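Local coordinates for protein intracellular serine protease (Bacillus licheniformis, PDB 4ZOQ) that cleaves lanthipeptide precursors at specific sequences, probably as a subtilisin-like serine endopeptidase of the S8 family, at residues B[47-52]-B[88-93]; B[54-59]-B[103-108]; B[246-251]-B[275-280]. One frame throughout, in Å; residues are numbered along the deposited sequence.

Contact 1: B[47-52]-B[88-93]; sequences VALIDS and TQTAGM
Asp51 and Thr90 reach for each other from opposite directions between strand 47-51 and helix 88-93. OD2 of Asp51 lies 2.9 Å from OG1 of Thr90, at hydrogen-bonding distance. The single hydroxyl proton also has His86 O within reach, so the carboxylate is not certain to receive it. CB of Thr90 lies close behind, 3.3 Å from OD2 of Asp51. The threonine methyl also meets Leu49. With CG2 anti to the backbone N and OG1 beside that N (chi1 -56°), the hydroxyl faces the carboxylate while CG2 packs against the leucine. CD1 of Leu49 is 3.7 Å from CG2 of Thr90. CD1 of Leu49 also lies 3.8 Å from N of Ala91, and it makes a looser apolar contact with CB of Ala91. Leu49 gets there because its CG stands anti to its own N (chi1 -175°), which places CD1 against the helix. The strand and helix segments run nearly antiparallel, at 153°, with 9.2 Å between their axes.

The second carboxylate oxygen works elsewhere. OD1 of Asp51 accepts a hydrogen bond from His86 ND1, and a weak one from Ser52 N at 2.9 Å. Asp51 and His86 are predicted members of the charge relay triad, as in other subtilases, and the helix bearing Thr90 is the one that begins at His86. A valine in place of Thr90 would probably leave OD2 of Asp51 without this hydroxyl and His86 O without its side-chain partner. The chemistry therefore splits the aspartate: one oxygen serves the histidine, while the other faces a buried hydroxyl that probably helps to fix the turn of the carboxylate.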
ATOM      1  N   VAL B  47       8.859   5.630  -4.208  1.00 33.75           N
ATOM      2  CA  VAL B  47       7.804   4.757  -3.705  1.00 31.85           C
ATOM      3  C   VAL B  47       6.465   5.455  -3.898  1.00 31.27           C
ATOM      4  O   VAL B  47       6.264   6.577  -3.423  1.00 33.76           O
ATOM      5  CB  VAL B  47       8.013   4.397  -2.205  1.00 33.77           C
ATOM      6  CG1 VAL B  47       6.852   3.580  -1.664  1.00 28.82           C
ATOM      7  CG2 VAL B  47       9.352   3.666  -2.000  1.00 30.98           C
ATOM      8  N   ALA B  48       5.563   4.805  -4.625  1.00 30.64           N
ATOM      9  CA  ALA B  48       4.235   5.352  -4.862  1.00 32.28           C
ATOM     10  C   ALA B  48       3.305   5.022  -3.694  1.00 34.09           C
ATOM     11  O   ALA B  48       3.184   3.876  -3.278  1.00 32.37           O
ATOM     12  CB  ALA B  48       3.673   4.837  -6.153  1.00 31.34           C
ATOM     13  N   LEU B  49       2.684   6.057  -3.158  1.00 36.65           N
ATOM     14  CA  LEU B  49       1.795   5.952  -2.024  1.00 32.42           C
ATOM     15  C   LEU B  49       0.338   6.025  -2.465  1.00 33.41           C
ATOM     16  O   LEU B  49      -0.214   7.121  -2.561  1.00 33.42           O
ATOM     17  CB  LEU B  49       2.077   7.086  -1.047  1.00 34.96           C
ATOM     18  CG  LEU B  49       1.277   6.997   0.255  1.00 36.37           C
ATOM     19  CD1 LEU B  49       1.995   6.135   1.268  1.00 32.82           C
ATOM     20  CD2 LEU B  49       0.959   8.392   0.818  1.00 38.23           C
ATOM     21  N   ILE B  50      -0.284   4.881  -2.754  1.00 30.81           N
ATOM     22  CA  ILE B  50      -1.686   4.884  -3.192  1.00 29.46           C
ATOM     23  C   ILE B  50      -2.575   4.860  -1.963  1.00 33.85           C
ATOM     24  O   ILE B  50      -2.866   3.804  -1.412  1.00 32.44           O
ATOM     25  CB  ILE B  50      -2.016   3.684  -4.105  1.00 30.08           C
ATOM     26  CG1 ILE B  50      -1.118   3.713  -5.329  1.00 28.38           C
ATOM     27  CG2 ILE B  50      -3.463   3.697  -4.513  1.00 28.29           C
ATOM     28  CD1 ILE B  50      -1.398   2.702  -6.290  1.00 26.36           C
ATOM     29  N   ASP B  51      -3.047   6.029  -1.552  1.00 33.79           N
ATOM     30  CA  ASP B  51      -3.638   6.143  -0.240  1.00 31.88           C
ATOM     31  C   ASP B  51      -4.569   7.345  -0.236  1.00 34.36           C
ATOM     32  O   ASP B  51      -5.157   7.673  -1.267  1.00 33.02           O
ATOM     33  CB  ASP B  51      -2.550   6.292   0.833  1.00 32.63           C
ATOM     34  CG  ASP B  51      -2.890   5.559   2.146  1.00 36.09           C
ATOM     35  OD1 ASP B  51      -3.911   5.900   2.795  1.00 39.08           O
ATOM     36  OD2 ASP B  51      -2.093   4.702   2.570  1.00 31.91           O
ATOM     37  N   SER B  52      -4.698   7.983   0.927  1.00 35.28           N
ATOM     38  CA  SER B  52      -5.653   9.079   1.135  1.00 39.68           C
ATOM     39  C   SER B  52      -5.029  10.472   0.983  1.00 39.77           C
ATOM     40  O   SER B  52      -5.527  11.454   1.548  1.00 41.30           O
ATOM     41  CB  SER B  52      -6.311   8.963   2.511  1.00 34.96           C
ATOM     42  OG  SER B  52      -5.403   9.317   3.533  1.00 35.56           O
ATOM     43  N   THR B  88      -0.763   9.635   5.413  1.00 34.57           N
ATOM     44  CA  THR B  88       0.331  10.185   6.213  1.00 36.89           C
ATOM     45  C   THR B  88       0.860   9.175   7.217  1.00 35.46           C
ATOM     46  O   THR B  88       2.056   9.125   7.478  1.00 35.60           O
ATOM     47  CB  THR B  88      -0.103  11.462   6.936  1.00 35.56           C
ATOM     48  OG1 THR B  88      -0.492  12.418   5.947  1.00 38.50           O
ATOM     49  CG2 THR B  88       1.031  12.048   7.754  1.00 34.54           C
ATOM     50  N   GLN B  89      -0.025   8.377   7.796  1.00 32.59           N
ATOM     51  CA  GLN B  89       0.457   7.332   8.686  1.00 35.55           C
ATOM     52  C   GLN B  89       1.251   6.284   7.871  1.00 34.12           C
ATOM     53  O   GLN B  89       2.358   5.890   8.258  1.00 34.40           O
ATOM     54  CB  GLN B  89      -0.706   6.680   9.429  1.00 33.56           C
ATOM     55  CG  GLN B  89      -1.470   7.677  10.282  1.00 35.67           C
ATOM     56  CD  GLN B  89      -2.608   7.038  11.056  1.00 35.38           C
ATOM     57  OE1 GLN B  89      -3.624   6.651  10.481  1.00 40.22           O
ATOM     58  NE2 GLN B  89      -2.430   6.904  12.369  1.00 29.81           N
ATOM     59  N   THR B  90       0.713   5.893   6.717  1.00 31.12           N
ATOM     60  CA  THR B  90       1.382   4.939   5.839  1.00 30.36           C
ATOM     61  C   THR B  90       2.748   5.493   5.385  1.00 32.37           C
ATOM     62  O   THR B  90       3.776   4.816   5.487  1.00 30.64           O
ATOM     63  CB  THR B  90       0.500   4.598   4.636  1.00 32.14           C
ATOM     64  OG1 THR B  90      -0.766   4.115   5.106  1.00 34.10           O
ATOM     65  CG2 THR B  90       1.146   3.557   3.754  1.00 28.20           C
ATOM     66  N   ALA B  91       2.763   6.749   4.965  1.00 33.73           N
ATOM     67  CA  ALA B  91       4.005   7.397   4.525  1.00 32.74           C
ATOM     68  C   ALA B  91       5.130   7.336   5.576  1.00 30.39           C
ATOM     69  O   ALA B  91       6.296   7.113   5.250  1.00 31.02           O
ATOM     70  CB  ALA B  91       3.713   8.851   4.158  1.00 31.19           C
ATOM     71  N   GLY B  92       4.781   7.578   6.836  1.00 30.63           N
ATOM     72  CA  GLY B  92       5.761   7.549   7.894  1.00 29.30           C
ATOM     73  C   GLY B  92       6.407   6.188   8.037  1.00 29.00           C
ATOM     74  O   GLY B  92       7.592   6.106   8.363  1.00 31.03           O
ATOM     75  N   MET B  93       5.682   5.116   7.736  1.00 27.70           N
ATOM     76  CA  MET B  93       6.301   3.817   7.912  1.00 26.52           C
ATOM     77  C   MET B  93       7.332   3.561   6.818  1.00 30.36           C
ATOM     78  O   MET B  93       8.359   2.922   7.078  1.00 32.88           O
ATOM     79  CB  MET B  93       5.272   2.700   7.941  1.00 26.77           C
ATOM     80  CG  MET B  93       4.281   2.815   9.067  1.00 27.33           C
ATOM     81  SD  MET B  93       5.030   3.290  10.615  1.00 28.69           S
ATOM     82  CE  MET B  93       3.976   2.383  11.785  1.00 29.87           C
TER

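Contact 2: B[54-59]-B[103-108]; sequences LDLDHP and ITPYQV
The loop that follows the strand of the predicted charge relay aspartate folds back over the sheet of the subtilase domain. Here Leu54 and Leu56 of segment 54-59 rest on strand 103-107. The join is apolar, with no hydrogen bond between the two segments. Leu54 and Pro105 do most of the touching. Their side chains cross at about a right angle, with CB of Leu54 3.7 Å from CB of Pro105. The far end of the leucine stays on the same ring: CD2 of Leu54 is 4.1 Å from CB of Pro105. CG of Leu54 stands anti to its backbone N (chi1 -178°), and together with chi2 at 54° this lets the same CD2 methyl of Leu54 graze CG2 of Ile103, at 4.3 Å.

Strand 102-110 is the second strand of a beta-alpha-beta crossover. Strand 46-51 leads through helix 86-97 into it, and the two strands lie side by side and parallel. Leu54 sits where the helix and strand 102-110 of this unit meet: it packs on Thr88 and Ala91 of the helix as well as on Pro105. Leu61 and Val65, from the loop farther on, also touch Leu54. Ile103 in turn touches Leu49 and Ile94.

Farther along the loop, Leu56 adds a lighter contact at the outer edge. CD2 of Leu56 comes to 4.3 Å from CG of Pro105. The backbone there is tightly folded: an inverse gamma turn centres on Asp55, and a type I beta turn runs from Asp55 to His58. The latter is closed by His58 N bonding to Asp55 O at 3.2 Å. Beyond the two segments, NE2 of His58 bonds to Gly268 O and OD2 of Asp55 to Lys252 N.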
ATOM      1  N   LEU B  54      -1.614  13.115   1.321  1.00 41.90           N
ATOM      2  CA  LEU B  54      -0.431  13.222   2.148  1.00 38.48           C
ATOM      3  C   LEU B  54      -0.308  14.610   2.706  1.00 41.71           C
ATOM      4  O   LEU B  54      -0.534  15.594   2.016  1.00 48.35           O
ATOM      5  CB  LEU B  54       0.816  12.841   1.346  1.00 33.59           C
ATOM      6  CG  LEU B  54       2.194  12.838   2.008  1.00 37.03           C
ATOM      7  CD1 LEU B  54       2.203  11.980   3.262  1.00 36.02           C
ATOM      8  CD2 LEU B  54       3.205  12.307   1.051  1.00 31.38           C
ATOM      9  N   ASP B  55       0.070  14.668   3.972  1.00 43.14           N
ATOM     10  CA  ASP B  55       0.392  15.908   4.641  1.00 44.03           C
ATOM     11  C   ASP B  55       1.767  16.383   4.161  1.00 45.45           C
ATOM     12  O   ASP B  55       2.807  16.048   4.736  1.00 45.61           O
ATOM     13  CB  ASP B  55       0.349  15.686   6.155  1.00 45.24           C
ATOM     14  CG  ASP B  55       0.491  16.959   6.934  1.00 50.65           C
ATOM     15  OD1 ASP B  55      -0.008  18.003   6.459  1.00 54.38           O
ATOM     16  OD2 ASP B  55       1.088  16.911   8.034  1.00 54.48           O
ATOM     17  N   LEU B  56       1.740  17.175   3.092  1.00 49.92           N
ATOM     18  CA  LEU B  56       2.916  17.535   2.286  1.00 51.60           C
ATOM     19  C   LEU B  56       3.995  18.297   3.042  1.00 46.69           C
ATOM     20  O   LEU B  56       5.160  18.311   2.632  1.00 44.80           O
ATOM     21  CB  LEU B  56       2.468  18.353   1.071  1.00 42.28           C
ATOM     22  CG  LEU B  56       1.488  17.610   0.160  1.00 48.56           C
ATOM     23  CD1 LEU B  56       0.919  18.528  -0.917  1.00 45.98           C
ATOM     24  CD2 LEU B  56       2.204  16.437  -0.477  1.00 44.80           C
ATOM     25  N   ASP B  57       3.612  18.987   4.108  1.00 45.75           N
ATOM     26  CA  ASP B  57       4.599  19.784   4.801  1.00 48.90           C
ATOM     27  C   ASP B  57       4.890  19.260   6.225  1.00 48.28           C
ATOM     28  O   ASP B  57       5.430  19.992   7.070  1.00 48.65           O
ATOM     29  CB  ASP B  57       4.115  21.243   4.843  1.00 52.47           C
ATOM     30  CG  ASP B  57       5.252  22.233   5.001  1.00 62.58           C
ATOM     31  OD1 ASP B  57       6.338  21.988   4.414  1.00 60.86           O
ATOM     32  OD2 ASP B  57       5.072  23.244   5.720  1.00 70.98           O
ATOM     33  N   HIS B  58       4.582  17.994   6.476  1.00 42.14           N
ATOM     34  CA  HIS B  58       4.947  17.350   7.738  1.00 43.47           C
ATOM     35  C   HIS B  58       6.466  17.391   7.884  1.00 41.25           C
ATOM     36  O   HIS B  58       7.183  17.049   6.942  1.00 42.31           O
ATOM     37  CB  HIS B  58       4.421  15.904   7.811  1.00 39.25           C
ATOM     38  CG  HIS B  58       4.509  15.290   9.179  1.00 41.10           C
ATOM     39  ND1 HIS B  58       5.705  14.902   9.753  1.00 36.87           N
ATOM     40  CD2 HIS B  58       3.549  15.018  10.095  1.00 38.67           C
ATOM     41  CE1 HIS B  58       5.476  14.408  10.956  1.00 33.31           C
ATOM     42  NE2 HIS B  58       4.176  14.465  11.187  1.00 39.93           N
ATOM     43  N   PRO B  59       6.961  17.846   9.049  1.00 39.96           N
ATOM     44  CA  PRO B  59       8.405  18.034   9.275  1.00 43.05           C
ATOM     45  C   PRO B  59       9.228  16.806   8.908  1.00 41.99           C
ATOM     46  O   PRO B  59      10.328  16.919   8.359  1.00 38.38           O
ATOM     47  CB  PRO B  59       8.505  18.294  10.792  1.00 35.10           C
ATOM     48  CG  PRO B  59       7.158  18.750  11.192  1.00 40.05           C
ATOM     49  CD  PRO B  59       6.171  18.091  10.269  1.00 41.92           C
ATOM     50  N   ILE B 103       8.855   9.869  -1.827  1.00 34.99           N
ATOM     51  CA  ILE B 103       7.521   9.314  -1.659  1.00 38.49           C
ATOM     52  C   ILE B 103       6.532  10.130  -2.485  1.00 37.73           C
ATOM     53  O   ILE B 103       6.435  11.332  -2.308  1.00 38.52           O
ATOM     54  CB  ILE B 103       7.067   9.311  -0.169  1.00 36.33           C
ATOM     55  CG1 ILE B 103       7.930   8.383   0.685  1.00 35.14           C
ATOM     56  CG2 ILE B 103       5.614   8.895  -0.046  1.00 34.97           C
ATOM     57  CD1 ILE B 103       7.763   8.616   2.203  1.00 33.21           C
ATOM     58  N   THR B 104       5.774   9.480  -3.359  1.00 37.12           N
ATOM     59  CA  THR B 104       4.794  10.198  -4.169  1.00 37.85           C
ATOM     60  C   THR B 104       3.369   9.779  -3.843  1.00 34.67           C
ATOM     61  O   THR B 104       3.008   8.620  -4.043  1.00 36.87           O
ATOM     62  CB  THR B 104       5.000   9.952  -5.671  1.00 40.55           C
ATOM     63  OG1 THR B 104       6.383  10.092  -6.023  1.00 35.67           O
ATOM     64  CG2 THR B 104       4.133  10.900  -6.484  1.00 32.99           C
ATOM     65  N   PRO B 105       2.534  10.736  -3.415  1.00 37.65           N
ATOM     66  CA  PRO B 105       1.143  10.425  -3.051  1.00 34.49           C
ATOM     67  C   PRO B 105       0.246  10.307  -4.286  1.00 39.92           C
ATOM     68  O   PRO B 105       0.246  11.217  -5.119  1.00 41.27           O
ATOM     69  CB  PRO B 105       0.724  11.625  -2.188  1.00 34.97           C
ATOM     70  CG  PRO B 105       1.551  12.784  -2.740  1.00 40.12           C
ATOM     71  CD  PRO B 105       2.858  12.172  -3.257  1.00 37.00           C
ATOM     72  N   TYR B 106      -0.448   9.176  -4.419  1.00 35.43           N
ATOM     73  CA  TYR B 106      -1.523   9.005  -5.382  1.00 35.19           C
ATOM     74  C   TYR B 106      -2.813   8.858  -4.611  1.00 37.48           C
ATOM     75  O   TYR B 106      -3.157   7.746  -4.178  1.00 34.39           O
ATOM     76  CB  TYR B 106      -1.305   7.783  -6.270  1.00 33.54           C
ATOM     77  CG  TYR B 106      -0.153   7.919  -7.247  1.00 36.47           C
ATOM     78  CD1 TYR B 106       1.168   7.886  -6.806  1.00 37.10           C
ATOM     79  CD2 TYR B 106      -0.384   8.077  -8.601  1.00 38.34           C
ATOM     80  CE1 TYR B 106       2.222   8.001  -7.683  1.00 37.66           C
ATOM     81  CE2 TYR B 106       0.670   8.190  -9.502  1.00 41.42           C
ATOM     82  CZ  TYR B 106       1.970   8.153  -9.033  1.00 42.11           C
ATOM     83  OH  TYR B 106       3.019   8.267  -9.912  1.00 35.87           O
ATOM     84  N   GLN B 107      -3.521   9.977  -4.452  1.00 35.14           N
ATOM     85  CA  GLN B 107      -4.710  10.051  -3.600  1.00 37.34           C
ATOM     86  C   GLN B 107      -5.945   9.445  -4.254  1.00 35.73           C
ATOM     87  O   GLN B 107      -6.526  10.016  -5.177  1.00 39.21           O
ATOM     88  CB  GLN B 107      -4.993  11.506  -3.194  1.00 34.76           C
ATOM     89  CG  GLN B 107      -6.222  11.633  -2.303  1.00 36.86           C
ATOM     90  CD  GLN B 107      -6.304  12.986  -1.613  1.00 38.35           C
ATOM     91  OE1 GLN B 107      -5.502  13.874  -1.877  1.00 43.31           O
ATOM     92  NE2 GLN B 107      -7.232  13.121  -0.684  1.00 38.78           N
ATOM     93  N   VAL B 108      -6.336   8.273  -3.779  1.00 35.17           N
ATOM     94  CA  VAL B 108      -7.506   7.586  -4.314  1.00 33.54           C
ATOM     95  C   VAL B 108      -8.547   7.323  -3.240  1.00 35.34           C
ATOM     96  O   VAL B 108      -9.583   6.729  -3.505  1.00 41.27           O
ATOM     97  CB  VAL B 108      -7.106   6.269  -4.973  1.00 31.63           C
ATOM     98  CG1 VAL B 108      -6.077   6.515  -6.057  1.00 32.77           C
ATOM     99  CG2 VAL B 108      -6.542   5.309  -3.929  1.00 33.73           C
TER

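Contact 3: B[246-251]-B[275-280]; sequences VLTTYP and TSLAAP
This is a small buried apolar contact between strand 246-249 and the start of helix 275-297. That helix carries Ser276, the predicted charge relay serine, near its beginning, as in the subtilase fold. The strand pairs antiparallel with strand 269-272, which leads into the helix. A single residue of the helix segment, Leu277, meets two residues of the strand.

CD1 of Leu277 touches two methyls of the strand. It is 3.8 Å from CG2 of Val246 and equally 3.8 Å from CG2 of Thr248. Val246 and Leu277 pass alongside each other in opposite directions, while Thr248 and Leu277 cross at about a right angle. Leu277 holds its CG anti to the carbonyl carbon (chi1 -58°), and its extended outer torsion sends CD1 on to the strand.

Thr248 divides its two branches. CG2 faces the leucine. OG1 sits between the backbone N and the carbonyl carbon (chi1 60°) and bonds to Ser270 O and to Gln89 NE2. Leu277 also touches Ser272 of the partner strand, and Val246 touches Met93 of helix 86-97. The side chain of Ser276 touches His86. The leucine's other methyl makes a looser contact, with CD2 of Leu277 4.2 Å from CG2 of Thr248.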
ATOM      1  N   VAL B 246       1.983   1.182  17.735  1.00 27.07           N
ATOM      2  CA  VAL B 246       3.126   1.725  17.019  1.00 25.67           C
ATOM      3  C   VAL B 246       2.929   3.209  16.751  1.00 29.94           C
ATOM      4  O   VAL B 246       1.802   3.663  16.517  1.00 28.50           O
ATOM      5  CB  VAL B 246       3.401   0.955  15.682  1.00 26.39           C
ATOM      6  CG1 VAL B 246       3.748  -0.494  15.994  1.00 27.24           C
ATOM      7  CG2 VAL B 246       2.227   1.040  14.681  1.00 24.10           C
ATOM      8  N   LEU B 247       4.014   3.980  16.811  1.00 28.89           N
ATOM      9  CA  LEU B 247       3.904   5.402  16.509  1.00 28.59           C
ATOM     10  C   LEU B 247       3.767   5.618  14.996  1.00 30.15           C
ATOM     11  O   LEU B 247       4.382   4.918  14.195  1.00 30.19           O
ATOM     12  CB  LEU B 247       5.101   6.188  17.060  1.00 28.55           C
ATOM     13  CG  LEU B 247       4.834   7.688  17.278  1.00 29.50           C
ATOM     14  CD1 LEU B 247       3.786   7.858  18.357  1.00 27.87           C
ATOM     15  CD2 LEU B 247       6.086   8.463  17.643  1.00 29.24           C
ATOM     16  N   THR B 248       2.969   6.610  14.628  1.00 30.34           N
ATOM     17  CA  THR B 248       2.788   7.029  13.238  1.00 29.84           C
ATOM     18  C   THR B 248       2.974   8.541  13.098  1.00 32.35           C
ATOM     19  O   THR B 248       2.689   9.328  14.024  1.00 30.86           O
ATOM     20  CB  THR B 248       1.369   6.685  12.733  1.00 31.10           C
ATOM     21  OG1 THR B 248       0.384   7.364  13.546  1.00 29.80           O
ATOM     22  CG2 THR B 248       1.114   5.208  12.809  1.00 28.81           C
ATOM     23  N   THR B 249       3.404   8.959  11.923  1.00 34.08           N
ATOM     24  CA  THR B 249       3.320  10.370  11.589  1.00 30.98           C
ATOM     25  C   THR B 249       1.869  10.640  11.249  1.00 33.05           C
ATOM     26  O   THR B 249       1.222   9.883  10.524  1.00 32.54           O
ATOM     27  CB  THR B 249       4.246  10.764  10.440  1.00 31.74           C
ATOM     28  OG1 THR B 249       4.109   9.807   9.389  1.00 33.21           O
ATOM     29  CG2 THR B 249       5.698  10.763  10.887  1.00 30.40           C
ATOM     30  N   TYR B 250       1.363  11.732  11.800  1.00 36.27           N
ATOM     31  CA  TYR B 250      -0.041  12.092  11.677  1.00 36.81           C
ATOM     32  C   TYR B 250      -0.061  13.559  11.232  1.00 38.11           C
ATOM     33  O   TYR B 250       0.870  14.307  11.583  1.00 36.54           O
ATOM     34  CB  TYR B 250      -0.750  11.857  13.009  1.00 38.16           C
ATOM     35  CG  TYR B 250      -2.254  11.710  12.911  1.00 40.71           C
ATOM     36  CD1 TYR B 250      -2.830  10.627  12.236  1.00 34.43           C
ATOM     37  CD2 TYR B 250      -3.097  12.620  13.546  1.00 38.55           C
ATOM     38  CE1 TYR B 250      -4.204  10.481  12.154  1.00 34.75           C
ATOM     39  CE2 TYR B 250      -4.471  12.481  13.480  1.00 43.26           C
ATOM     40  CZ  TYR B 250      -5.018  11.408  12.786  1.00 41.52           C
ATOM     41  OH  TYR B 250      -6.372  11.280  12.727  1.00 39.05           O
ATOM     42  N   PRO B 251      -1.044  13.949  10.387  1.00 39.11           N
ATOM     43  CA  PRO B 251      -1.050  15.317   9.842  1.00 39.48           C
ATOM     44  C   PRO B 251      -0.886  16.357  10.954  1.00 39.96           C
ATOM     45  O   PRO B 251      -1.644  16.381  11.918  1.00 35.99           O
ATOM     46  CB  PRO B 251      -2.413  15.420   9.168  1.00 42.02           C
ATOM     47  CG  PRO B 251      -2.762  14.008   8.793  1.00 37.43           C
ATOM     48  CD  PRO B 251      -2.212  13.169   9.924  1.00 38.35           C
ATOM     49  N   THR B 275      -2.415  -3.656   9.455  1.00 25.84           N
ATOM     50  CA  THR B 275      -1.700  -4.148   8.281  1.00 27.13           C
ATOM     51  C   THR B 275      -1.376  -2.972   7.348  1.00 27.74           C
ATOM     52  O   THR B 275      -0.414  -3.014   6.570  1.00 27.42           O
ATOM     53  CB  THR B 275      -2.483  -5.239   7.476  1.00 26.62           C
ATOM     54  OG1 THR B 275      -3.780  -4.755   7.129  1.00 26.52           O
ATOM     55  CG2 THR B 275      -2.634  -6.542   8.266  1.00 25.10           C
ATOM     56  N   SER B 276      -2.152  -1.903   7.425  1.00 27.25           N
ATOM     57  CA  SER B 276      -1.845  -0.751   6.578  1.00 28.62           C
ATOM     58  C   SER B 276      -0.535  -0.092   7.001  1.00 26.15           C
ATOM     59  O   SER B 276       0.039   0.712   6.291  1.00 26.02           O
ATOM     60  CB  SER B 276      -2.977   0.270   6.638  1.00 35.44           C
ATOM     61  OG  SER B 276      -3.026   0.902   7.907  1.00 33.51           O
ATOM     62  N   LEU B 277      -0.076  -0.461   8.188  1.00 29.25           N
ATOM     63  CA  LEU B 277       1.162   0.034   8.731  1.00 25.89           C
ATOM     64  C   LEU B 277       2.265  -1.010   8.575  1.00 27.02           C
ATOM     65  O   LEU B 277       3.439  -0.700   8.723  1.00 27.90           O
ATOM     66  CB  LEU B 277       0.974   0.396  10.199  1.00 26.10           C
ATOM     67  CG  LEU B 277      -0.126   1.432  10.441  1.00 26.85           C
ATOM     68  CD1 LEU B 277      -0.252   1.731  11.922  1.00 25.66           C
ATOM     69  CD2 LEU B 277       0.094   2.721   9.615  1.00 26.52           C
ATOM     70  N   ALA B 278       1.889  -2.240   8.248  1.00 26.83           N
ATOM     71  CA  ALA B 278       2.888  -3.270   8.064  1.00 27.09           C
ATOM     72  C   ALA B 278       3.400  -3.241   6.660  1.00 25.65           C
ATOM     73  O   ALA B 278       4.614  -3.281   6.454  1.00 26.54           O
ATOM     74  CB  ALA B 278       2.340  -4.650   8.406  1.00 25.52           C
ATOM     75  N   ALA B 279       2.479  -3.171   5.697  1.00 25.36           N
ATOM     76  CA  ALA B 279       2.864  -3.191   4.285  1.00 25.45           C
ATOM     77  C   ALA B 279       3.928  -2.135   3.901  1.00 26.08           C
ATOM     78  O   ALA B 279       4.882  -2.478   3.196  1.00 26.15           O
ATOM     79  CB  ALA B 279       1.636  -3.067   3.397  1.00 25.71           C
ATOM     80  N   PRO B 280       3.766  -0.867   4.334  1.00 37.15           N
ATOM     81  CA  PRO B 280       4.780   0.125   3.958  1.00 27.73           C
ATOM     82  C   PRO B 280       6.175  -0.094   4.577  1.00 30.71           C
ATOM     83  O   PRO B 280       7.172   0.384   3.999  1.00 28.01           O
ATOM     84  CB  PRO B 280       4.186   1.450   4.458  1.00 26.77           C
ATOM     85  CG  PRO B 280       3.148   1.079   5.450  1.00 27.30           C
ATOM     86  CD  PRO B 280       2.606  -0.235   4.982  1.00 26.23           C
TER

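The three contacts are close together within one subtilase domain. Contacts 1 and 2 have centres 7 Å apart and each use one of two adjacent parallel strands, 46-51 and 102-110. Their segments alternate along the chain, with helix 86-97 between the two strands. Leu49 N to Thr104 O is a probable hydrogen bond of that pairing. Contact 3 follows later in sequence, its centre 8 Å from contact 1's and 13 Å from contact 2's. Thr249 and Thr248 tie it to helix 86-97 through probable bonds with Thr88 O and Gln89 NE2. This helix, which begins at the predicted triad residue His86, lies against both strand 46-51 with Asp51 and the contact 3 region with Ser276.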